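Local coordinates for probable amino acid aminotransferase (Mycobacterium tuberculosis, PDB 6Q1S), which is a probable amino acid aminotransferase of the class IV family, modelled with 4'-deoxy-4'-aminopyridoxal-5'-phosphate and 2-oxoglutaric acid, at residues B[72-77]-B[89-94]. Sequence-based numbering, arbitrary orientation.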
loop_
_atom_site.group_PDB
_atom_site.type_symbol
_atom_site.label_atom_id
_atom_site.label_comp_id
_atom_site.label_asym_id
_atom_site.label_seq_id
_atom_site.Cartn_x
_atom_site.Cartn_y
_atom_site.Cartn_z
ATOM N N ARG B 72 -25.485 -9.922 -6.027
ATOM C CA ARG B 72 -25.684 -11.109 -6.853
ATOM C C ARG B 72 -24.396 -11.912 -6.985
ATOM O O ARG B 72 -24.420 -13.147 -6.921
ATOM C CB ARG B 72 -26.216 -10.718 -8.230
ATOM C CG ARG B 72 -26.540 -11.912 -9.117
ATOM C CD ARG B 72 -27.074 -11.462 -10.462
ATOM N NE ARG B 72 -26.104 -10.644 -11.181
ATOM C CZ ARG B 72 -26.403 -9.883 -12.227
ATOM N NH1 ARG B 72 -27.651 -9.829 -12.673
ATOM N NH2 ARG B 72 -25.458 -9.169 -12.823
ATOM N N ALA B 73 -23.265 -11.231 -7.188
ATOM C CA ALA B 73 -21.993 -11.936 -7.312
ATOM C C ALA B 73 -21.639 -12.679 -6.029
ATOM O O ALA B 73 -21.122 -13.801 -6.078
ATOM C CB ALA B 73 -20.883 -10.953 -7.686
ATOM N N VAL B 74 -21.917 -12.076 -4.870
ATOM C CA VAL B 74 -21.653 -12.760 -3.607
ATOM C C VAL B 74 -22.617 -13.926 -3.420
ATOM O O VAL B 74 -22.234 -14.992 -2.926
ATOM C CB VAL B 74 -21.684 -11.773 -2.422
ATOM C CG1 VAL B 74 -20.710 -10.634 -2.662
ATOM C CG2 VAL B 74 -23.077 -11.237 -2.164
ATOM N N GLU B 75 -23.886 -13.741 -3.798
ATOM C CA GLU B 75 -24.869 -14.807 -3.634
ATOM C C GLU B 75 -24.557 -15.985 -4.547
ATOM O O GLU B 75 -24.696 -17.146 -4.142
ATOM C CB GLU B 75 -26.273 -14.272 -3.910
ATOM C CG GLU B 75 -27.356 -15.331 -3.858
ATOM C CD GLU B 75 -27.756 -15.691 -2.446
ATOM O OE1 GLU B 75 -27.327 -14.988 -1.509
ATOM O OE2 GLU B 75 -28.500 -16.678 -2.271
ATOM N N VAL B 76 -24.127 -15.707 -5.776
ATOM C CA VAL B 76 -23.749 -16.777 -6.692
ATOM C C VAL B 76 -22.520 -17.507 -6.165
ATOM O O VAL B 76 -22.472 -18.743 -6.141
ATOM C CB VAL B 76 -23.512 -16.210 -8.105
ATOM C CG1 VAL B 76 -22.744 -17.205 -8.957
ATOM C CG2 VAL B 76 -24.836 -15.846 -8.760
ATOM N N ALA B 77 -21.513 -16.751 -5.726
ATOM C CA ALA B 77 -20.299 -17.364 -5.199
ATOM C C ALA B 77 -20.574 -18.118 -3.904
ATOM O O ALA B 77 -19.988 -19.178 -3.659
ATOM C CB ALA B 77 -19.226 -16.299 -4.980
ATOM N N GLY B 89 -15.504 -20.583 4.385
ATOM C CA GLY B 89 -14.838 -20.035 3.230
ATOM C C GLY B 89 -14.399 -18.604 3.472
ATOM O O GLY B 89 -14.952 -17.889 4.307
ATOM N N ALA B 90 -13.382 -18.203 2.720
ATOM C CA ALA B 90 -12.855 -16.844 2.753
ATOM C C ALA B 90 -13.317 -16.151 1.477
ATOM O O ALA B 90 -12.722 -16.331 0.412
ATOM C CB ALA B 90 -11.334 -16.848 2.872
ATOM N N LEU B 91 -14.382 -15.362 1.588
ATOM C CA LEU B 91 -14.950 -14.643 0.457
ATOM C C LEU B 91 -14.426 -13.214 0.459
ATOM O O LEU B 91 -14.520 -12.515 1.474
ATOM C CB LEU B 91 -16.480 -14.659 0.519
ATOM C CG LEU B 91 -17.239 -14.196 -0.725
ATOM C CD1 LEU B 91 -18.474 -15.053 -0.946
ATOM C CD2 LEU B 91 -17.630 -12.739 -0.582
ATOM N N ARG B 92 -13.884 -12.782 -0.677
ATOM C CA ARG B 92 -13.284 -11.462 -0.795
ATOM C C ARG B 92 -13.846 -10.743 -2.013
ATOM O O ARG B 92 -14.051 -11.354 -3.064
ATOM C CB ARG B 92 -11.754 -11.545 -0.907
ATOM C CG ARG B 92 -11.041 -11.631 0.435
ATOM C CD ARG B 92 -9.565 -11.966 0.270
ATOM N NE ARG B 92 -9.325 -13.216 -0.444
ATOM C CZ ARG B 92 -8.115 -13.645 -0.795
ATOM N NH1 ARG B 92 -7.043 -12.927 -0.488
ATOM N NH2 ARG B 92 -7.976 -14.789 -1.451
ATOM N N LEU B 93 -14.109 -9.447 -1.854
ATOM C CA LEU B 93 -14.573 -8.580 -2.933
ATOM C C LEU B 93 -13.422 -7.685 -3.372
ATOM O O LEU B 93 -12.948 -6.862 -2.587
ATOM C CB LEU B 93 -15.753 -7.723 -2.477
ATOM C CG LEU B 93 -16.686 -8.358 -1.451
ATOM C CD1 LEU B 93 -17.674 -7.334 -0.921
ATOM C CD2 LEU B 93 -17.410 -9.519 -2.087
ATOM N N ILE B 94 -12.983 -7.834 -4.617
ATOM C CA ILE B 94 -11.873 -7.051 -5.151
ATOM C C ILE B 94 -12.440 -5.980 -6.071
ATOM O O ILE B 94 -13.137 -6.291 -7.043
ATOM C CB ILE B 94 -10.861 -7.936 -5.894
ATOM C CG1 ILE B 94 -10.463 -9.132 -5.028
ATOM C CG2 ILE B 94 -9.635 -7.120 -6.285
ATOM C CD1 ILE B 94 -9.715 -8.755 -3.769
#
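Val74 of the helix meets Leu91 and Leu93 of the strand through one methyl, CG1. Val74 CG1 lies 3.5 Å from Leu93 CD2. Val74 CG1 is also 4.3 Å from Leu91 CD2, so it touches one methyl of each leucine. It stands anti to the carbonyl carbon (chi1 -55°), which turns it to the strand. Leu93 reaches it differently. Its CB does not point at the helix, but CG swings beside the backbone N (chi1 -32°, off the usual staggered value) and brings CD2 over. The CB of Leu91 is directed toward the helix, and its two methyls then part. Leu91 CD2 goes to Val74, while Leu91 CD1 is 4.3 Å from Ala77 CB, three residues further along the helix. The side-chain contacts are all apolar, no hydrogen bond crosses, and all four residues are buried. Helix and strand run nearly antiparallel (155°), their axes 10.2 Å apart. This is helix-on-sheet packing: helix 67-84 leads into strand 89-96 and lies on one face of its antiparallel sheet. Ala73 and Ala77 also rest on Val5 of strand 3-6. Arg92 leaves the strand on the face turned from the helix and forms a salt bridge with Glu100 of the second subunit. Strand 89-96 itself lies between strands 31-39 and 106-113.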